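Local coordinates for protein N-acetylgalactosaminyltransferase 7 (Homo sapiens, PDB 6IWR) that belongs to the polypeptide GalNAc transferases, pairing a manganese-containing GT-A glycosyltransferase domain with a ricin-type beta-trefoil lectin domain, at residues L72-P77 with Y142-L147; Y291-W296 with K303-T308; H555-I560 with Q587-N592. All blocks are in the same frame, centred on the assembly; numbering follows the deposited sequence.

Contact 1 (L72-P77 with Y142-L147); sequences LGNFEP and YDENLL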
# COMPACT_ATOMS: atom_id res chain seq x y z
N LEU A 72 40.91 -27.17 -6.33
CA LEU A 72 39.65 -27.21 -5.62
C LEU A 72 39.86 -27.64 -4.20
O LEU A 72 40.96 -28.01 -3.83
CB LEU A 72 38.71 -28.21 -6.27
CG LEU A 72 37.60 -27.78 -7.21
CD1 LEU A 72 36.31 -28.39 -6.71
CD2 LEU A 72 37.47 -26.28 -7.32
N GLY A 73 38.80 -27.57 -3.40
CA GLY A 73 38.76 -28.16 -2.07
C GLY A 73 39.32 -27.12 -1.18
O GLY A 73 39.53 -26.04 -1.66
N ASN A 74 39.56 -27.41 0.09
CA ASN A 74 39.28 -28.70 0.69
C ASN A 74 37.90 -28.86 1.27
O ASN A 74 37.51 -29.94 1.61
CB ASN A 74 40.30 -29.00 1.78
CG ASN A 74 40.54 -27.83 2.68
OD1 ASN A 74 40.44 -26.69 2.27
ND2 ASN A 74 40.87 -28.11 3.92
N PHE A 75 37.15 -27.78 1.40
CA PHE A 75 35.76 -27.91 1.82
C PHE A 75 34.80 -27.76 0.65
O PHE A 75 33.60 -27.59 0.87
CB PHE A 75 35.43 -26.91 2.92
CG PHE A 75 35.99 -27.30 4.25
CD1 PHE A 75 37.32 -27.08 4.54
CD2 PHE A 75 35.19 -27.90 5.21
CE1 PHE A 75 37.85 -27.43 5.78
CE2 PHE A 75 35.70 -28.27 6.43
CZ PHE A 75 37.03 -28.03 6.72
N GLU A 76 35.29 -27.82 -0.56
CA GLU A 76 34.42 -27.83 -1.70
C GLU A 76 33.89 -29.24 -1.91
O GLU A 76 34.68 -30.17 -2.02
CB GLU A 76 35.15 -27.38 -2.94
CG GLU A 76 34.19 -26.80 -3.92
CD GLU A 76 33.61 -25.53 -3.39
OE1 GLU A 76 32.53 -25.12 -3.87
OE2 GLU A 76 34.24 -24.95 -2.48
N PRO A 77 32.58 -29.43 -1.98
CA PRO A 77 32.08 -30.77 -2.31
C PRO A 77 32.76 -31.30 -3.57
O PRO A 77 32.97 -30.57 -4.55
CB PRO A 77 30.58 -30.55 -2.51
CG PRO A 77 30.28 -29.35 -1.67
CD PRO A 77 31.49 -28.46 -1.78
N TYR A 142 41.32 -24.34 3.80
CA TYR A 142 41.09 -24.02 5.21
C TYR A 142 41.64 -25.13 6.10
O TYR A 142 41.54 -26.32 5.78
CB TYR A 142 39.59 -23.84 5.51
CG TYR A 142 38.84 -22.82 4.68
CD1 TYR A 142 38.30 -23.15 3.43
CD2 TYR A 142 38.63 -21.52 5.16
CE1 TYR A 142 37.60 -22.20 2.68
CE2 TYR A 142 37.93 -20.57 4.42
CZ TYR A 142 37.42 -20.91 3.18
OH TYR A 142 36.73 -19.97 2.46
N ASP A 143 42.13 -24.73 7.26
CA ASP A 143 42.91 -25.58 8.14
C ASP A 143 42.26 -26.81 8.75
O ASP A 143 42.98 -27.70 9.13
CB ASP A 143 43.59 -24.76 9.24
CG ASP A 143 45.07 -24.60 9.02
OD1 ASP A 143 45.58 -25.07 8.00
OD2 ASP A 143 45.72 -24.00 9.87
N GLU A 144 40.94 -26.85 8.90
CA GLU A 144 40.24 -28.03 9.47
C GLU A 144 40.21 -28.01 10.96
O GLU A 144 39.57 -28.80 11.59
CB GLU A 144 40.86 -29.37 9.06
CG GLU A 144 40.80 -29.70 7.59
CD GLU A 144 42.13 -30.08 7.02
OE1 GLU A 144 43.16 -29.72 7.58
OE2 GLU A 144 42.16 -30.74 5.98
N ASN A 145 40.85 -27.00 11.49
CA ASN A 145 41.17 -26.80 12.87
C ASN A 145 40.10 -25.90 13.49
O ASN A 145 40.29 -25.31 14.53
CB ASN A 145 42.52 -26.13 12.85
CG ASN A 145 43.14 -26.04 14.18
OD1 ASN A 145 42.91 -26.87 15.03
ND2 ASN A 145 43.93 -25.03 14.38
N LEU A 146 38.97 -25.79 12.81
CA LEU A 146 37.89 -24.88 13.12
C LEU A 146 37.14 -25.18 14.40
O LEU A 146 37.13 -26.29 14.87
CB LEU A 146 36.89 -24.90 11.98
CG LEU A 146 37.40 -24.67 10.57
CD1 LEU A 146 36.56 -25.42 9.57
CD2 LEU A 146 37.40 -23.18 10.27
N LEU A 147 36.53 -24.15 14.95
CA LEU A 147 35.66 -24.27 16.11
C LEU A 147 34.39 -25.01 15.75
O LEU A 147 33.92 -24.93 14.63
CB LEU A 147 35.27 -22.89 16.60
CG LEU A 147 36.03 -22.06 17.63
CD1 LEU A 147 37.26 -22.73 18.16
CD2 LEU A 147 36.37 -20.69 17.09

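Contact 2 (Y291-W296 with K303-T308); sequences YARGAW and KRVPLT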
# COMPACT_ATOMS: atom_id res chain seq x y z
N TYR A 291 29.11 -6.62 -3.45
CA TYR A 291 29.44 -6.56 -2.04
C TYR A 291 28.97 -5.23 -1.46
O TYR A 291 29.26 -4.16 -2.00
CB TYR A 291 30.95 -6.74 -1.82
CG TYR A 291 31.46 -8.09 -2.31
CD1 TYR A 291 30.59 -9.15 -2.53
CD2 TYR A 291 32.81 -8.30 -2.55
CE1 TYR A 291 31.05 -10.37 -2.98
CE2 TYR A 291 33.29 -9.52 -3.01
CZ TYR A 291 32.41 -10.55 -3.22
OH TYR A 291 32.86 -11.77 -3.69
N ALA A 292 28.22 -5.31 -0.37
CA ALA A 292 27.78 -4.15 0.38
C ALA A 292 28.27 -4.29 1.81
O ALA A 292 28.55 -5.39 2.29
CB ALA A 292 26.26 -4.02 0.33
N ARG A 293 28.40 -3.17 2.49
CA ARG A 293 28.59 -3.22 3.92
C ARG A 293 27.34 -2.64 4.58
O ARG A 293 26.55 -1.93 3.94
CB ARG A 293 29.92 -2.54 4.33
CG ARG A 293 30.12 -1.18 3.74
CD ARG A 293 31.57 -0.75 3.55
NE ARG A 293 32.44 -1.07 4.67
CZ ARG A 293 32.93 -0.20 5.54
NH1 ARG A 293 33.75 -0.63 6.50
NH2 ARG A 293 32.64 1.09 5.47
N GLY A 294 27.10 -3.03 5.84
CA GLY A 294 25.91 -2.60 6.56
C GLY A 294 26.10 -1.22 7.18
O GLY A 294 27.17 -0.89 7.69
N ALA A 295 25.02 -0.45 7.17
CA ALA A 295 25.05 0.95 7.56
C ALA A 295 23.68 1.32 8.12
O ALA A 295 22.85 0.45 8.41
CB ALA A 295 25.47 1.82 6.37
N TRP A 296 23.44 2.63 8.26
CA TRP A 296 22.21 3.15 8.83
C TRP A 296 22.13 4.62 8.48
O TRP A 296 23.15 5.25 8.19
CB TRP A 296 22.17 2.95 10.34
CG TRP A 296 23.33 3.60 10.99
CD1 TRP A 296 23.41 4.90 11.40
CD2 TRP A 296 24.61 3.00 11.28
NE1 TRP A 296 24.65 5.15 11.93
CE2 TRP A 296 25.41 4.01 11.88
CE3 TRP A 296 25.14 1.72 11.11
CZ2 TRP A 296 26.73 3.78 12.29
CZ3 TRP A 296 26.45 1.49 11.52
CH2 TRP A 296 27.22 2.52 12.11
N LYS A 303 20.51 0.31 6.42
CA LYS A 303 20.86 0.72 5.06
C LYS A 303 22.08 -0.07 4.60
O LYS A 303 22.88 -0.54 5.41
CB LYS A 303 21.18 2.23 4.97
CG LYS A 303 20.05 3.20 5.33
CD LYS A 303 18.96 3.27 4.28
CE LYS A 303 17.84 4.23 4.71
NZ LYS A 303 16.64 4.18 3.80
N ARG A 304 22.25 -0.19 3.28
CA ARG A 304 23.41 -0.89 2.74
C ARG A 304 24.18 0.02 1.78
O ARG A 304 23.58 0.74 0.99
CB ARG A 304 23.01 -2.20 2.04
CG ARG A 304 22.40 -3.23 2.99
CD ARG A 304 21.76 -4.41 2.23
NE ARG A 304 22.75 -5.38 1.75
CZ ARG A 304 23.07 -5.58 0.47
NH1 ARG A 304 22.47 -4.86 -0.49
NH2 ARG A 304 23.98 -6.49 0.14
N VAL A 305 25.50 -0.02 1.86
CA VAL A 305 26.29 0.83 0.97
C VAL A 305 27.36 -0.03 0.31
O VAL A 305 27.79 -1.04 0.88
CB VAL A 305 26.91 2.03 1.71
CG1 VAL A 305 25.84 2.85 2.43
CG2 VAL A 305 28.01 1.55 2.67
N PRO A 306 27.82 0.33 -0.87
CA PRO A 306 28.78 -0.53 -1.57
C PRO A 306 30.09 -0.65 -0.80
O PRO A 306 30.47 0.24 -0.04
CB PRO A 306 28.99 0.19 -2.91
CG PRO A 306 28.66 1.62 -2.60
CD PRO A 306 27.54 1.57 -1.61
N LEU A 307 30.76 -1.78 -0.99
CA LEU A 307 32.09 -1.97 -0.41
C LEU A 307 33.05 -0.91 -0.94
O LEU A 307 33.05 -0.59 -2.13
CB LEU A 307 32.61 -3.38 -0.70
CG LEU A 307 33.98 -3.73 -0.11
CD1 LEU A 307 33.94 -3.78 1.39
CD2 LEU A 307 34.43 -5.05 -0.66
N THR A 308 33.88 -0.39 -0.08
CA THR A 308 34.64 0.80 -0.42
C THR A 308 35.99 0.43 -1.03
O THR A 308 36.50 -0.67 -0.83
CB THR A 308 34.89 1.63 0.81
OG1 THR A 308 35.67 0.82 1.71
CG2 THR A 308 33.60 2.05 1.46

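Contact 3 (H555-I560 with Q587-N592); sequences HRFTHI and QKWEMN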
# COMPACT_ATOMS: atom_id res chain seq x y z
N HIS A 555 2.90 32.91 14.14
CA HIS A 555 2.03 31.81 13.72
C HIS A 555 2.05 31.64 12.20
O HIS A 555 1.03 31.38 11.59
CB HIS A 555 0.59 32.03 14.20
CG HIS A 555 0.45 32.21 15.68
ND1 HIS A 555 0.76 31.21 16.58
CD2 HIS A 555 0.03 33.26 16.42
CE1 HIS A 555 0.54 31.64 17.81
NE2 HIS A 555 0.09 32.88 17.74
N ARG A 556 3.21 31.82 11.56
CA ARG A 556 3.27 31.84 10.11
C ARG A 556 4.31 30.86 9.56
O ARG A 556 5.43 30.78 10.07
CB ARG A 556 3.55 33.24 9.59
CG ARG A 556 3.65 33.24 8.09
CD ARG A 556 4.17 34.52 7.58
NE ARG A 556 3.20 35.56 7.85
CZ ARG A 556 3.44 36.85 7.68
NH1 ARG A 556 4.64 37.25 7.24
NH2 ARG A 556 2.49 37.74 7.95
N PHE A 557 3.90 30.12 8.55
CA PHE A 557 4.75 29.32 7.69
C PHE A 557 4.77 29.99 6.33
O PHE A 557 3.73 30.12 5.68
CB PHE A 557 4.21 27.89 7.54
CG PHE A 557 4.54 26.99 8.68
CD1 PHE A 557 5.77 26.37 8.74
CD2 PHE A 557 3.63 26.78 9.70
CE1 PHE A 557 6.08 25.54 9.80
CE2 PHE A 557 3.94 25.94 10.76
CZ PHE A 557 5.17 25.33 10.80
N THR A 558 5.94 30.42 5.90
CA THR A 558 6.03 31.15 4.65
C THR A 558 6.92 30.39 3.67
O THR A 558 7.95 29.83 4.06
CB THR A 558 6.50 32.59 4.89
OG1 THR A 558 7.44 32.96 3.88
CG2 THR A 558 7.10 32.76 6.27
N HIS A 559 6.45 30.30 2.43
CA HIS A 559 7.18 29.67 1.33
C HIS A 559 8.19 30.66 0.77
O HIS A 559 7.83 31.77 0.38
CB HIS A 559 6.22 29.26 0.23
CG HIS A 559 6.83 28.42 -0.85
ND1 HIS A 559 6.80 28.78 -2.18
CD2 HIS A 559 7.45 27.21 -0.80
CE1 HIS A 559 7.39 27.83 -2.91
NE2 HIS A 559 7.79 26.87 -2.09
N ILE A 560 9.45 30.26 0.72
CA ILE A 560 10.50 31.25 0.48
C ILE A 560 10.60 31.64 -0.99
O ILE A 560 10.71 32.83 -1.29
CB ILE A 560 11.86 30.75 0.99
CG1 ILE A 560 11.81 30.50 2.50
CG2 ILE A 560 12.90 31.76 0.63
CD1 ILE A 560 13.08 29.94 3.04
N GLN A 587 -4.33 31.42 7.74
CA GLN A 587 -2.90 31.44 7.54
C GLN A 587 -2.14 31.46 8.85
O GLN A 587 -0.96 31.77 8.85
CB GLN A 587 -2.49 32.62 6.67
CG GLN A 587 -2.84 32.45 5.23
CD GLN A 587 -2.59 33.70 4.42
OE1 GLN A 587 -2.98 33.79 3.26
NE2 GLN A 587 -1.96 34.68 5.05
N LYS A 588 -2.79 31.12 9.96
CA LYS A 588 -2.15 31.14 11.27
C LYS A 588 -2.06 29.71 11.78
O LYS A 588 -3.06 28.99 11.78
CB LYS A 588 -2.92 32.03 12.25
CG LYS A 588 -2.35 33.46 12.29
CD LYS A 588 -3.36 34.57 12.52
CE LYS A 588 -3.16 35.67 11.47
NZ LYS A 588 -3.42 37.05 11.95
N TRP A 589 -0.85 29.31 12.19
CA TRP A 589 -0.54 27.93 12.52
C TRP A 589 0.31 27.90 13.78
O TRP A 589 1.09 28.82 14.03
CB TRP A 589 0.26 27.23 11.43
CG TRP A 589 -0.37 27.24 10.12
CD1 TRP A 589 -0.25 28.20 9.16
CD2 TRP A 589 -1.22 26.23 9.59
NE1 TRP A 589 -1.00 27.86 8.05
CE2 TRP A 589 -1.61 26.65 8.30
CE3 TRP A 589 -1.71 25.02 10.09
CZ2 TRP A 589 -2.45 25.91 7.50
CZ3 TRP A 589 -2.54 24.27 9.29
CH2 TRP A 589 -2.91 24.72 8.01
N GLU A 590 0.17 26.82 14.56
CA GLU A 590 1.09 26.51 15.64
C GLU A 590 1.81 25.19 15.35
O GLU A 590 1.30 24.31 14.65
CB GLU A 590 0.39 26.40 17.00
CG GLU A 590 -1.12 26.43 17.03
CD GLU A 590 -1.66 26.41 18.47
OE1 GLU A 590 -0.84 26.36 19.39
OE2 GLU A 590 -2.89 26.47 18.68
N MET A 591 3.01 25.06 15.91
CA MET A 591 3.72 23.78 15.89
C MET A 591 3.97 23.35 17.32
O MET A 591 4.81 23.92 18.02
CB MET A 591 5.02 23.84 15.09
CG MET A 591 5.59 22.47 14.69
SD MET A 591 7.01 22.66 13.58
CE MET A 591 6.92 21.21 12.53
N ASN A 592 3.25 22.33 17.75
CA ASN A 592 3.27 21.87 19.12
C ASN A 592 3.93 20.51 19.18
O ASN A 592 3.64 19.64 18.35
CB ASN A 592 1.85 21.81 19.67
CG ASN A 592 1.11 23.07 19.43
OD1 ASN A 592 1.59 24.12 19.84
ND2 ASN A 592 -0.01 23.02 18.71

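Contact 1 (L72-P77 with Y142-L147)
Phe75, Tyr142 and Asn74 carry most of the meeting between two loops, 72-77 and 142-147, neither of which has regular secondary structure. Asn74 uses both ends of its carboxamide on the backbone of a single residue. Its OD1 accepts Tyr142 N at 2.9 Å, with the donor in the carbonyl plane on a lone pair, and its ND2 gives an almost straight bond to Tyr142 O at 2.7 Å. That oxygen lies within a few degrees of the amide plane, so the two bonds together fix the rotation of the group. CG sits between the backbone N and the carbonyl carbon of Asn74 (chi1 46°), which carries the amide out toward the Tyr142 backbone. Phe75 extends beside it. Tyr142 O lies at the ring edge, and CE1 packs on Tyr142 CB at 4.0 Å. Farther along, Phe75 CZ meets Leu146 CD1 at 3.9 Å, the two side chains coming from opposite directions. Glu144 CG also approaches Phe75 CE1, at 4.1 Å, while the Glu144 carboxylate stands nearly perpendicular to the Asn74 amide. Ala252 of helix 251-260 touches both Phe75 and Tyr142 and so extends the apolar patch into the body of the chain. The arrangement is one of loop-to-loop docking: a two-bond pairing of a side-chain amide with the backbone N-H and C=O of one residue, with an aromatic ring packed alongside.

Contact 2 (Y291-W296 with K303-T308)
A two-stranded antiparallel beta hairpin, 292-296 with 302-306, brings these segments together inside the glycosyltransferase family 2 region. Arg293 and Val305 form a hydrogen-bonded pair, with Arg293 N to Val305 O at 2.7 Å and Val305 N to Arg293 O at 3.0 Å, both donors nearly along the C=O axis. Ala295 and Lys303 make the next such pair less regularly: Lys303 N stands well above the carbonyl plane of Ala295. Arg293, Ala295 and Val305 share one face of the sheet. There Val305 CG2 presses on Arg293 CG at 3.6 Å, a contact set up by the Arg293 chi1 of 49°, and CG1 reaches Ala295 CB. The arginine chain then runs past Thr308, whose CG2 is 4.0 Å from Arg293 CD. The guanidinium is gripped beyond the hairpin by a salt bridge to Asp460 and by the carbonyl oxygens of Arg323 and Ile457. Across the sheet from Val305, the Arg304 guanidinium lays one face over Ala292 CB, which is 3.4 Å from NH2. Beyond the strands, Tyr291 and Leu307 run alongside each other, their CB atoms 3.9 Å apart. Thr308 OG1 accepts from Glu311 N and is also hydrogen-bonded to the Tyr459 hydroxyl. The whole is an antiparallel beta hairpin followed, after Leu307, by helix 309-313, N-capped by Thr308, within the GT-A domain.

Contact 3 (H555-I560 with Q587-N592)
His555 and Phe557 both meet Trp589 where strand 556-559 and strand 589-592 run steeply across each other, and the two sides of the contact differ in burial. On the buried side the edge of Phe557 is directed at the face of the Trp589 five-membered ring in an offset edge-to-face pair, with centroids 5.9 Å apart and planes at 74°. Phe557 CD2 reaches Trp589 CB at 3.8 Å, near the plane of the phenyl ring. Met591 SD also lies at that ring's edge, 4.3 Å from CZ. Ile477 of strand 476-479 touches all three side chains, and Trp589 NE1 is bonded to Leu566 O, which holds the indole in place within the trefoil. The other side, with His555 and Lys588, is partly exposed although it also packs closely, and mixes backbone bonding with side-chain contact. Trp589 N donates to His555 O at 2.9 Å from above the carbonyl plane. The His555 ring puts an edge toward Trp589 O, with ND1 3.5 Å away. Lys588 contributes its aliphatic CG, 3.8 Å from His555 CB, while its NZ turns off to Ser582 O. The chemistry thus implies a buried aromatic and sulfur cluster beside one polar junction, His555 O just before strand 556-559, which takes both the N-H at the start of strand 589-592 and, at 3.2 Å, the CA-H of Lys588 CA.

How the contacts relate
Contact 1 comes first along the chain, closing a long loop that contains helices 103-113 and 117-122 and drawing the N-terminal region against the approach to strand 149-155. Contact 2 follows after a wide gap and closes the six-residue connection of a hairpin within the GT-A domain. Contact 3 closes a loop containing strands 565-568 and 575-578, bringing strand 556-559 of the lectin domain against the C-terminal strand 589-592. The three are in series, with none nested or crossed. Contacts 1 and 2 have centres about 28 Å apart, whereas contacts 1 and 3 lie on opposite sides of the chain's centre, their centres about 66 Å apart.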